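Local atomic coordinates of DUF4847 domain-containing protein (Bacteroides vulgatus, PDB entry 4ZGF), a protein that is of unknown function but binds calcium and, as a calycin-clan member, may hold small ligands in a lipocalin-like fold. Residues Pro29-Met34 with Thr99-Glu104; His54-Thr59 with Asn103-Ala108; Ile58-Asp63 with Gly77-Asp82. All coordinates share one frame; numbering follows the deposited sequence.

Interaction 1. Residues Pro29-Met34 with Thr99-Glu104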
loop_
_atom_site.group_PDB
_atom_site.type_symbol
_atom_site.label_atom_id
_atom_site.label_comp_id
_atom_site.label_asym_id
_atom_site.label_seq_id
_atom_site.Cartn_x
_atom_site.Cartn_y
_atom_site.Cartn_z
ATOM N N PRO A 29 -10.484 2.238 -7.202
ATOM C CA PRO A 29 -9.169 1.595 -7.404
ATOM C C PRO A 29 -8.530 2.102 -8.686
ATOM O O PRO A 29 -9.029 1.870 -9.779
ATOM C CB PRO A 29 -9.523 0.104 -7.494
ATOM C CG PRO A 29 -10.922 0.096 -8.063
ATOM C CD PRO A 29 -11.602 1.303 -7.472
ATOM N N LYS A 30 -7.385 2.790 -8.566
ATOM C CA LYS A 30 -6.779 3.528 -9.658
ATOM C C LYS A 30 -6.390 2.633 -10.835
ATOM O O LYS A 30 -6.765 2.929 -11.980
ATOM C CB LYS A 30 -5.531 4.249 -9.116
ATOM C CG LYS A 30 -4.763 4.992 -10.181
ATOM C CD LYS A 30 -3.573 5.765 -9.607
ATOM C CE LYS A 30 -2.762 6.422 -10.700
ATOM N NZ LYS A 30 -1.649 7.218 -10.111
ATOM N N TYR A 31 -5.581 1.608 -10.583
ATOM C CA TYR A 31 -5.039 0.840 -11.711
ATOM C C TYR A 31 -6.033 -0.185 -12.237
ATOM O O TYR A 31 -6.042 -0.446 -13.439
ATOM C CB TYR A 31 -3.666 0.267 -11.342
ATOM C CG TYR A 31 -2.644 1.384 -11.221
ATOM C CD1 TYR A 31 -2.237 2.052 -12.358
ATOM C CD2 TYR A 31 -2.140 1.797 -9.996
ATOM C CE1 TYR A 31 -1.320 3.090 -12.298
ATOM C CE2 TYR A 31 -1.217 2.837 -9.911
ATOM C CZ TYR A 31 -0.807 3.480 -11.066
ATOM O OH TYR A 31 0.084 4.536 -11.047
ATOM N N ASN A 32 -6.903 -0.734 -11.372
ATOM C CA ASN A 32 -7.980 -1.567 -11.897
ATOM C C ASN A 32 -8.937 -0.731 -12.754
ATOM O O ASN A 32 -9.395 -1.209 -13.800
ATOM C CB ASN A 32 -8.700 -2.281 -10.765
ATOM C CG ASN A 32 -7.907 -3.473 -10.259
ATOM O OD1 ASN A 32 -7.917 -4.551 -10.893
ATOM N ND2 ASN A 32 -7.212 -3.310 -9.154
ATOM N N ALA A 33 -9.225 0.511 -12.346
ATOM C CA ALA A 33 -10.036 1.392 -13.212
ATOM C C ALA A 33 -9.310 1.680 -14.499
ATOM O O ALA A 33 -9.906 1.665 -15.590
ATOM C CB ALA A 33 -10.410 2.666 -12.503
HETATM N N MSE A 34 -8.003 1.970 -14.421
HETATM C CA MSE A 34 -7.236 2.260 -15.639
HETATM C C MSE A 34 -7.289 1.118 -16.620
HETATM O O MSE A 34 -7.437 1.328 -17.829
HETATM C CB MSE A 34 -5.782 2.602 -15.262
HETATM C CG MSE A 34 -5.021 3.136 -16.467
HETATM SE SE MSE A 34 -3.140 3.495 -16.010
HETATM C CE MSE A 34 -3.459 4.880 -14.704
ATOM N N THR A 99 11.762 4.231 -9.603
ATOM C CA THR A 99 10.914 4.083 -10.809
ATOM C C THR A 99 9.643 4.885 -10.496
ATOM O O THR A 99 9.389 5.232 -9.360
ATOM C CB THR A 99 10.510 2.642 -11.074
ATOM O OG1 THR A 99 9.609 2.243 -10.041
ATOM C CG2 THR A 99 11.681 1.707 -11.144
ATOM N N SER A 100 8.827 5.113 -11.505
ATOM C CA SER A 100 7.602 5.878 -11.287
ATOM C C SER A 100 6.685 5.180 -10.258
ATOM O O SER A 100 6.167 5.794 -9.322
ATOM C CB SER A 100 6.869 6.102 -12.612
ATOM O OG SER A 100 6.493 4.866 -13.180
ATOM N N TYR A 101 6.481 3.873 -10.433
ATOM C CA TYR A 101 5.617 3.130 -9.535
ATOM C C TYR A 101 6.222 3.014 -8.141
ATOM O O TYR A 101 5.511 3.067 -7.140
ATOM C CB TYR A 101 5.256 1.753 -10.088
ATOM C CG TYR A 101 4.577 1.823 -11.423
ATOM C CD1 TYR A 101 3.251 2.234 -11.507
ATOM C CD2 TYR A 101 5.269 1.551 -12.608
ATOM C CE1 TYR A 101 2.604 2.323 -12.735
ATOM C CE2 TYR A 101 4.631 1.648 -13.837
ATOM C CZ TYR A 101 3.294 2.027 -13.876
ATOM O OH TYR A 101 2.596 2.179 -15.085
ATOM N N ASN A 102 7.547 2.839 -8.063
ATOM C CA ASN A 102 8.183 2.826 -6.748
ATOM C C ASN A 102 7.931 4.134 -6.019
ATOM O O ASN A 102 7.671 4.149 -4.819
ATOM C CB ASN A 102 9.699 2.634 -6.859
ATOM C CG ASN A 102 10.138 1.220 -7.139
ATOM O OD1 ASN A 102 9.317 0.298 -7.270
ATOM N ND2 ASN A 102 11.450 1.021 -7.204
ATOM N N ASN A 103 8.094 5.239 -6.732
ATOM C CA ASN A 103 7.958 6.551 -6.112
ATOM C C ASN A 103 6.525 6.727 -5.573
ATOM O O ASN A 103 6.327 7.255 -4.482
ATOM C CB ASN A 103 8.288 7.654 -7.129
ATOM C CG ASN A 103 9.720 7.588 -7.668
ATOM O OD1 ASN A 103 10.568 6.871 -7.160
ATOM N ND2 ASN A 103 9.961 8.308 -8.757
ATOM N N GLU A 104 5.536 6.260 -6.333
ATOM C CA GLU A 104 4.153 6.339 -5.910
ATOM C C GLU A 104 3.925 5.521 -4.614
ATOM O O GLU A 104 3.238 5.967 -3.684
ATOM C CB GLU A 104 3.258 5.876 -7.052
ATOM C CG GLU A 104 1.789 6.015 -6.777
ATOM C CD GLU A 104 0.936 5.646 -7.968
ATOM O OE1 GLU A 104 1.403 4.954 -8.886
ATOM O OE2 GLU A 104 -0.229 6.039 -7.983
#

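Interaction 2. Residues His54-Thr59 with Asn103-Ala108. With ACT (acetate ion), chain J.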
loop_
_atom_site.group_PDB
_atom_site.type_symbol
_atom_site.label_atom_id
_atom_site.label_comp_id
_atom_site.label_asym_id
_atom_site.label_seq_id
_atom_site.Cartn_x
_atom_site.Cartn_y
_atom_site.Cartn_z
ATOM N N HIS A 54 1.381 -5.428 -8.405
ATOM C CA HIS A 54 1.076 -6.663 -7.714
ATOM C C HIS A 54 2.321 -7.364 -7.166
ATOM O O HIS A 54 2.210 -8.167 -6.234
ATOM C CB HIS A 54 0.298 -7.621 -8.604
ATOM C CG HIS A 54 -1.089 -7.173 -8.883
ATOM N ND1 HIS A 54 -1.796 -7.694 -9.942
ATOM C CD2 HIS A 54 -1.927 -6.328 -8.245
ATOM C CE1 HIS A 54 -3.011 -7.191 -9.955
ATOM N NE2 HIS A 54 -3.127 -6.357 -8.948
ATOM N N GLY A 55 3.488 -7.057 -7.737
ATOM C CA GLY A 55 4.744 -7.546 -7.196
ATOM C C GLY A 55 5.225 -6.828 -5.951
ATOM O O GLY A 55 6.249 -7.226 -5.380
ATOM N N PHE A 56 4.537 -5.778 -5.521
ATOM C CA PHE A 56 4.976 -4.987 -4.369
ATOM C C PHE A 56 4.427 -5.598 -3.085
ATOM O O PHE A 56 3.228 -5.860 -2.962
ATOM C CB PHE A 56 4.491 -3.537 -4.476
ATOM C CG PHE A 56 5.075 -2.716 -5.594
ATOM C CD1 PHE A 56 5.942 -3.216 -6.540
ATOM C CD2 PHE A 56 4.746 -1.368 -5.676
ATOM C CE1 PHE A 56 6.444 -2.408 -7.543
ATOM C CE2 PHE A 56 5.278 -0.567 -6.659
ATOM C CZ PHE A 56 6.146 -1.075 -7.594
ATOM N N ASN A 57 5.315 -5.808 -2.108
ATOM C CA ASN A 57 4.891 -6.382 -0.839
ATOM C C ASN A 57 5.770 -5.832 0.293
ATOM O O ASN A 57 6.873 -5.317 0.064
ATOM C CB ASN A 57 4.859 -7.924 -0.907
ATOM C CG ASN A 57 6.186 -8.547 -1.239
ATOM O OD1 ASN A 57 7.022 -8.737 -0.371
ATOM N ND2 ASN A 57 6.415 -8.833 -2.488
ATOM N N ILE A 58 5.236 -5.953 1.498
ATOM C CA ILE A 58 5.890 -5.462 2.698
ATOM C C ILE A 58 5.553 -6.385 3.852
ATOM O O ILE A 58 4.440 -6.887 3.954
ATOM C CB ILE A 58 5.469 -3.973 2.976
ATOM C CG1 ILE A 58 6.278 -3.343 4.126
ATOM C CG2 ILE A 58 3.976 -3.842 3.192
ATOM C CD1 ILE A 58 6.142 -1.835 4.183
ATOM N N THR A 59 6.533 -6.591 4.740
ATOM C CA THR A 59 6.362 -7.407 5.923
ATOM C C THR A 59 6.818 -6.585 7.134
ATOM O O THR A 59 7.990 -6.226 7.252
ATOM C CB THR A 59 7.155 -8.713 5.814
ATOM O OG1 THR A 59 6.724 -9.420 4.642
ATOM C CG2 THR A 59 6.949 -9.590 7.017
ATOM N N ASN A 103 8.094 5.239 -6.732
ATOM C CA ASN A 103 7.958 6.551 -6.112
ATOM C C ASN A 103 6.525 6.727 -5.573
ATOM O O ASN A 103 6.327 7.255 -4.482
ATOM C CB ASN A 103 8.288 7.654 -7.129
ATOM C CG ASN A 103 9.720 7.588 -7.668
ATOM O OD1 ASN A 103 10.568 6.871 -7.160
ATOM N ND2 ASN A 103 9.961 8.308 -8.757
ATOM N N GLU A 104 5.536 6.260 -6.333
ATOM C CA GLU A 104 4.153 6.339 -5.910
ATOM C C GLU A 104 3.925 5.521 -4.614
ATOM O O GLU A 104 3.238 5.967 -3.684
ATOM C CB GLU A 104 3.258 5.876 -7.052
ATOM C CG GLU A 104 1.789 6.015 -6.777
ATOM C CD GLU A 104 0.936 5.646 -7.968
ATOM O OE1 GLU A 104 1.403 4.954 -8.886
ATOM O OE2 GLU A 104 -0.229 6.039 -7.983
ATOM N N PHE A 105 4.479 4.308 -4.585
ATOM C CA PHE A 105 4.346 3.443 -3.415
ATOM C C PHE A 105 5.029 4.047 -2.185
ATOM O O PHE A 105 4.467 4.094 -1.078
ATOM C CB PHE A 105 4.926 2.072 -3.750
ATOM C CG PHE A 105 4.871 1.092 -2.623
ATOM C CD1 PHE A 105 3.726 0.386 -2.346
ATOM C CD2 PHE A 105 5.973 0.923 -1.767
ATOM C CE1 PHE A 105 3.671 -0.551 -1.310
ATOM C CE2 PHE A 105 5.925 -0.007 -0.734
ATOM C CZ PHE A 105 4.765 -0.741 -0.513
ATOM N N ILE A 106 6.275 4.491 -2.373
ATOM C CA ILE A 106 7.047 5.053 -1.272
ATOM C C ILE A 106 6.360 6.308 -0.718
ATOM O O ILE A 106 6.286 6.486 0.499
ATOM C CB ILE A 106 8.511 5.320 -1.742
ATOM C CG1 ILE A 106 9.229 3.988 -1.990
ATOM C CG2 ILE A 106 9.281 6.148 -0.721
ATOM C CD1 ILE A 106 10.489 4.142 -2.860
ATOM N N GLU A 107 5.820 7.142 -1.596
ATOM C CA GLU A 107 5.116 8.323 -1.140
ATOM C C GLU A 107 3.864 7.950 -0.350
ATOM O O GLU A 107 3.588 8.530 0.705
ATOM C CB GLU A 107 4.782 9.204 -2.340
ATOM C CG GLU A 107 4.151 10.543 -1.998
ATOM C CD GLU A 107 5.112 11.624 -1.372
ATOM O OE1 GLU A 107 6.337 11.435 -0.992
ATOM O OE2 GLU A 107 4.534 12.698 -1.119
ATOM N N ALA A 108 3.092 6.965 -0.818
ATOM C CA ALA A 108 1.911 6.543 -0.073
ATOM C C ALA A 108 2.278 6.052 1.315
ATOM O O ALA A 108 1.589 6.360 2.297
ATOM C CB ALA A 108 1.134 5.481 -0.845
HETATM C C ACT J . -1.214 -9.830 -12.527
HETATM O O ACT J . -0.653 -10.761 -13.183
HETATM O OXT ACT J . -0.618 -9.368 -11.659
HETATM C CH3 ACT J . -2.608 -9.354 -12.867
#

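Interaction 3. Residues Ile58-Asp63 with Gly77-Asp82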
loop_
_atom_site.group_PDB
_atom_site.type_symbol
_atom_site.label_atom_id
_atom_site.label_comp_id
_atom_site.label_asym_id
_atom_site.label_seq_id
_atom_site.Cartn_x
_atom_site.Cartn_y
_atom_site.Cartn_z
ATOM N N ILE A 58 5.236 -5.953 1.498
ATOM C CA ILE A 58 5.890 -5.462 2.698
ATOM C C ILE A 58 5.553 -6.385 3.852
ATOM O O ILE A 58 4.440 -6.887 3.954
ATOM C CB ILE A 58 5.469 -3.973 2.976
ATOM C CG1 ILE A 58 6.278 -3.343 4.126
ATOM C CG2 ILE A 58 3.976 -3.842 3.192
ATOM C CD1 ILE A 58 6.142 -1.835 4.183
ATOM N N THR A 59 6.533 -6.591 4.740
ATOM C CA THR A 59 6.362 -7.407 5.923
ATOM C C THR A 59 6.818 -6.585 7.134
ATOM O O THR A 59 7.990 -6.226 7.252
ATOM C CB THR A 59 7.155 -8.713 5.814
ATOM O OG1 THR A 59 6.724 -9.420 4.642
ATOM C CG2 THR A 59 6.949 -9.590 7.017
ATOM N N PHE A 60 5.852 -6.295 8.009
ATOM C CA PHE A 60 6.136 -5.605 9.257
ATOM C C PHE A 60 6.446 -6.650 10.335
ATOM O O PHE A 60 5.699 -7.596 10.525
ATOM C CB PHE A 60 4.896 -4.812 9.697
ATOM C CG PHE A 60 4.433 -3.757 8.708
ATOM C CD1 PHE A 60 5.007 -2.487 8.697
ATOM C CD2 PHE A 60 3.415 -4.017 7.808
ATOM C CE1 PHE A 60 4.585 -1.538 7.769
ATOM C CE2 PHE A 60 2.996 -3.073 6.899
ATOM C CZ PHE A 60 3.561 -1.829 6.881
ATOM N N LYS A 61 7.544 -6.441 11.053
ATOM C CA LYS A 61 7.904 -7.276 12.198
ATOM C C LYS A 61 7.516 -6.608 13.492
ATOM O O LYS A 61 7.548 -5.391 13.598
ATOM C CB LYS A 61 9.393 -7.606 12.175
ATOM C CG LYS A 61 9.788 -8.591 11.118
ATOM C CD LYS A 61 11.207 -9.097 11.332
ATOM C CE LYS A 61 11.584 -10.113 10.274
ATOM N NZ LYS A 61 12.879 -10.795 10.511
ATOM N N ALA A 62 7.220 -7.434 14.506
ATOM C CA ALA A 62 6.813 -6.922 15.810
ATOM C C ALA A 62 7.923 -6.159 16.528
ATOM O O ALA A 62 7.643 -5.427 17.486
ATOM C CB ALA A 62 6.278 -8.042 16.685
ATOM N N ASP A 63 9.171 -6.290 16.069
ATOM C CA ASP A 63 10.276 -5.502 16.617
ATOM C C ASP A 63 10.312 -4.049 16.127
ATOM O O ASP A 63 11.251 -3.337 16.442
ATOM C CB ASP A 63 11.626 -6.198 16.406
ATOM C CG ASP A 63 12.075 -6.264 14.970
ATOM O OD1 ASP A 63 11.381 -5.730 14.090
ATOM O OD2 ASP A 63 13.167 -6.879 14.744
ATOM N N GLY A 77 13.024 -0.313 6.685
ATOM C CA GLY A 77 12.843 0.809 7.592
ATOM C C GLY A 77 12.251 0.375 8.901
ATOM O O GLY A 77 12.363 -0.770 9.317
ATOM N N THR A 78 11.646 1.357 9.568
ATOM C CA THR A 78 11.027 1.146 10.853
ATOM C C THR A 78 9.581 1.640 10.809
ATOM O O THR A 78 9.194 2.390 9.905
ATOM C CB THR A 78 11.816 1.834 11.987
ATOM O OG1 THR A 78 11.742 3.239 11.771
ATOM C CG2 THR A 78 13.276 1.395 11.971
ATOM N N TRP A 79 8.810 1.212 11.801
ATOM C CA TRP A 79 7.421 1.601 11.881
ATOM C C TRP A 79 6.961 1.579 13.296
ATOM O O TRP A 79 7.427 0.803 14.138
ATOM C CB TRP A 79 6.532 0.664 11.012
ATOM C CG TRP A 79 6.430 -0.722 11.545
ATOM C CD1 TRP A 79 7.374 -1.704 11.451
ATOM C CD2 TRP A 79 5.379 -1.255 12.383
ATOM N NE1 TRP A 79 6.964 -2.824 12.162
ATOM C CE2 TRP A 79 5.753 -2.569 12.740
ATOM C CE3 TRP A 79 4.155 -0.759 12.833
ATOM C CZ2 TRP A 79 4.949 -3.376 13.543
ATOM C CZ3 TRP A 79 3.364 -1.571 13.639
ATOM C CH2 TRP A 79 3.768 -2.858 13.988
ATOM N N GLN A 80 5.976 2.440 13.558
ATOM C CA GLN A 80 5.275 2.502 14.849
ATOM C C GLN A 80 3.792 2.694 14.570
ATOM O O GLN A 80 3.440 3.355 13.598
ATOM C CB GLN A 80 5.855 3.676 15.690
ATOM C CG GLN A 80 7.380 3.696 15.892
ATOM C CD GLN A 80 8.220 4.307 14.761
ATOM O OE1 GLN A 80 7.828 5.326 14.115
ATOM N NE2 GLN A 80 9.410 3.699 14.513
ATOM N N ALA A 81 2.915 2.128 15.392
ATOM C CA ALA A 81 1.495 2.376 15.275
ATOM C C ALA A 81 0.900 2.503 16.654
ATOM O O ALA A 81 1.434 2.002 17.650
ATOM C CB ALA A 81 0.822 1.273 14.471
ATOM N N ASP A 82 -0.220 3.206 16.721
ATOM C CA ASP A 82 -0.960 3.412 17.957
ATOM C C ASP A 82 -2.367 2.877 17.757
ATOM O O ASP A 82 -3.142 3.447 16.958
ATOM C CB ASP A 82 -0.949 4.887 18.308
ATOM C CG ASP A 82 -1.593 5.195 19.647
ATOM O OD1 ASP A 82 -2.262 4.324 20.237
ATOM O OD2 ASP A 82 -1.370 6.326 20.108
#

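Interaction 1. Residues Pro29-Met34 with Thr99-Glu104
K30 runs fully extended from its backbone, CG anti to the backbone N (chi1 177°), and E104 does the same from the other helix; the two extended chains come from opposite directions and span the 15.3 Å between the axes of the short helical segments. The Y31 ring projects between the same helices, and K30 CG lies over the centre of one of its faces. The E104 carboxylate takes a different partner on each oxygen. K30 NZ forms a salt bridge to E104 OE2 at 2.8 Å, arriving on the syn side but 34° out of the carboxylate plane. Y31 OH donates over a short 2.6 Å to E104 OE1, which accepts through its syn lone pair, with the ring and carboxylate planes 74° apart. Two donors thus fix the rotation of the carboxylate and would be expected to favour its charged form. Beside this polar bridge Y101 turns its edge toward the face of Y31 in an offset edge-to-face pair, centroids 5.9 Å apart, with Y101 CE1 4.0 Å from Y31 CZ. The contact ties the beginning of helix 30-35 to the N-terminal part of helix 100-111, which T99 caps through its side chain. Both tyrosines also rest on A49 of helix 40-54, while Y31 and E104 touch F16 of strand 11-21.

Interaction 2. Residues His54-Thr59 with Asn103-Ala108
F56 lays the edge of its ring toward the face of F105, an edge-to-face aromatic pair in the core of this lipocalin-like fold, where helix 100-111 packs on the curled antiparallel sheet. The ring centroids are 5.5 Å apart and the planes stand at 75°. F56 lies just before strand 57-60 and F105 in the first half of helix 100-111; their side chains slide past each other in opposite directions. With CG anti to its backbone N (chi1 179°), F105 points its ring from the helix toward the sheet. F56 CE2 and CD2 come up against F105 CB, so the ring edge grips the root of the phenylalanine as well as its ring. Both residues are buried, and both also touch V13 of strand 11-21 and I70 of strand 65-70, which makes the pair part of a wider apolar layer. Two residues before F56 the chemistry changes: H54, which packs on Q140, holds an acetate ion, probably from the crystallisation liquor, at the edge of its imidazole. H54 ND1 donates to acetate OXT over 2.7 Å in a nearly straight bond, 171° at the hydrogen.

Interaction 3. Residues Ile58-Asp63 with Gly77-Asp82
Strand 57-60 gives way to a turn at K61-D63, while G77-D82 is extended throughout as the end of strand 73-82; the two are not direct neighbours in the sheet, since strand 65-70 runs between them and pairs antiparallel with both. Their nearest backbones are F60 and W79, CA to CA 7.8 Å, and the gap is filled by the side chains of those two residues. W79 carries its indole with CG between the backbone N and the carbonyl carbon (chi1 69°), which swings the ring over toward the end of strand 57-60. F60 turns the edge of its ring to one face of the indole: the plane of F60 is inclined at 70° to the five-membered ring, the centroids are 5.0 Å apart, and F60 CD1 sits 3.6 Å from W79 CG. F60 CB rests over the same five-membered ring in a CH-pi contact, 4.1 Å from its centroid. At the indole edge W79 NE1 donates to K61 O at 3.0 Å, close to the indole plane but bent, with an N-H...O angle of 137°. F6 of helix 2-6 meets both aromatic rings, and W11 of strand 11-21 touches F60. Further along strand 73-82, D82 binds a calcium ion together with D85. A buried indole is therefore held in two ways: one face is packed by F60, and its N-H is bonded to the carbonyl of K61 just past the strand end, with a weak second bond to T65 O.

How the interactions relate
Interactions 1 and 2 share helix 100-111 and residues N103 and E104, and they touch where F56 packs on Y101 and N102. The helix thus presents charged and phenolic groups to helix 30-35 in a partly buried, bridge-like contact, and an apolar surface, with F105 at this contact, to the sheet in the buried one. Interactions 2 and 3 share I58 and T59: the helix is met by F56 just ahead of strand 57-60, and W79 of strand 73-82 is met by F60 at its end. Interaction 3 is also buried but mixes ring packing with a hydrogen bond. It lies across the chain's centre from interaction 1, their centres about 23 Å apart.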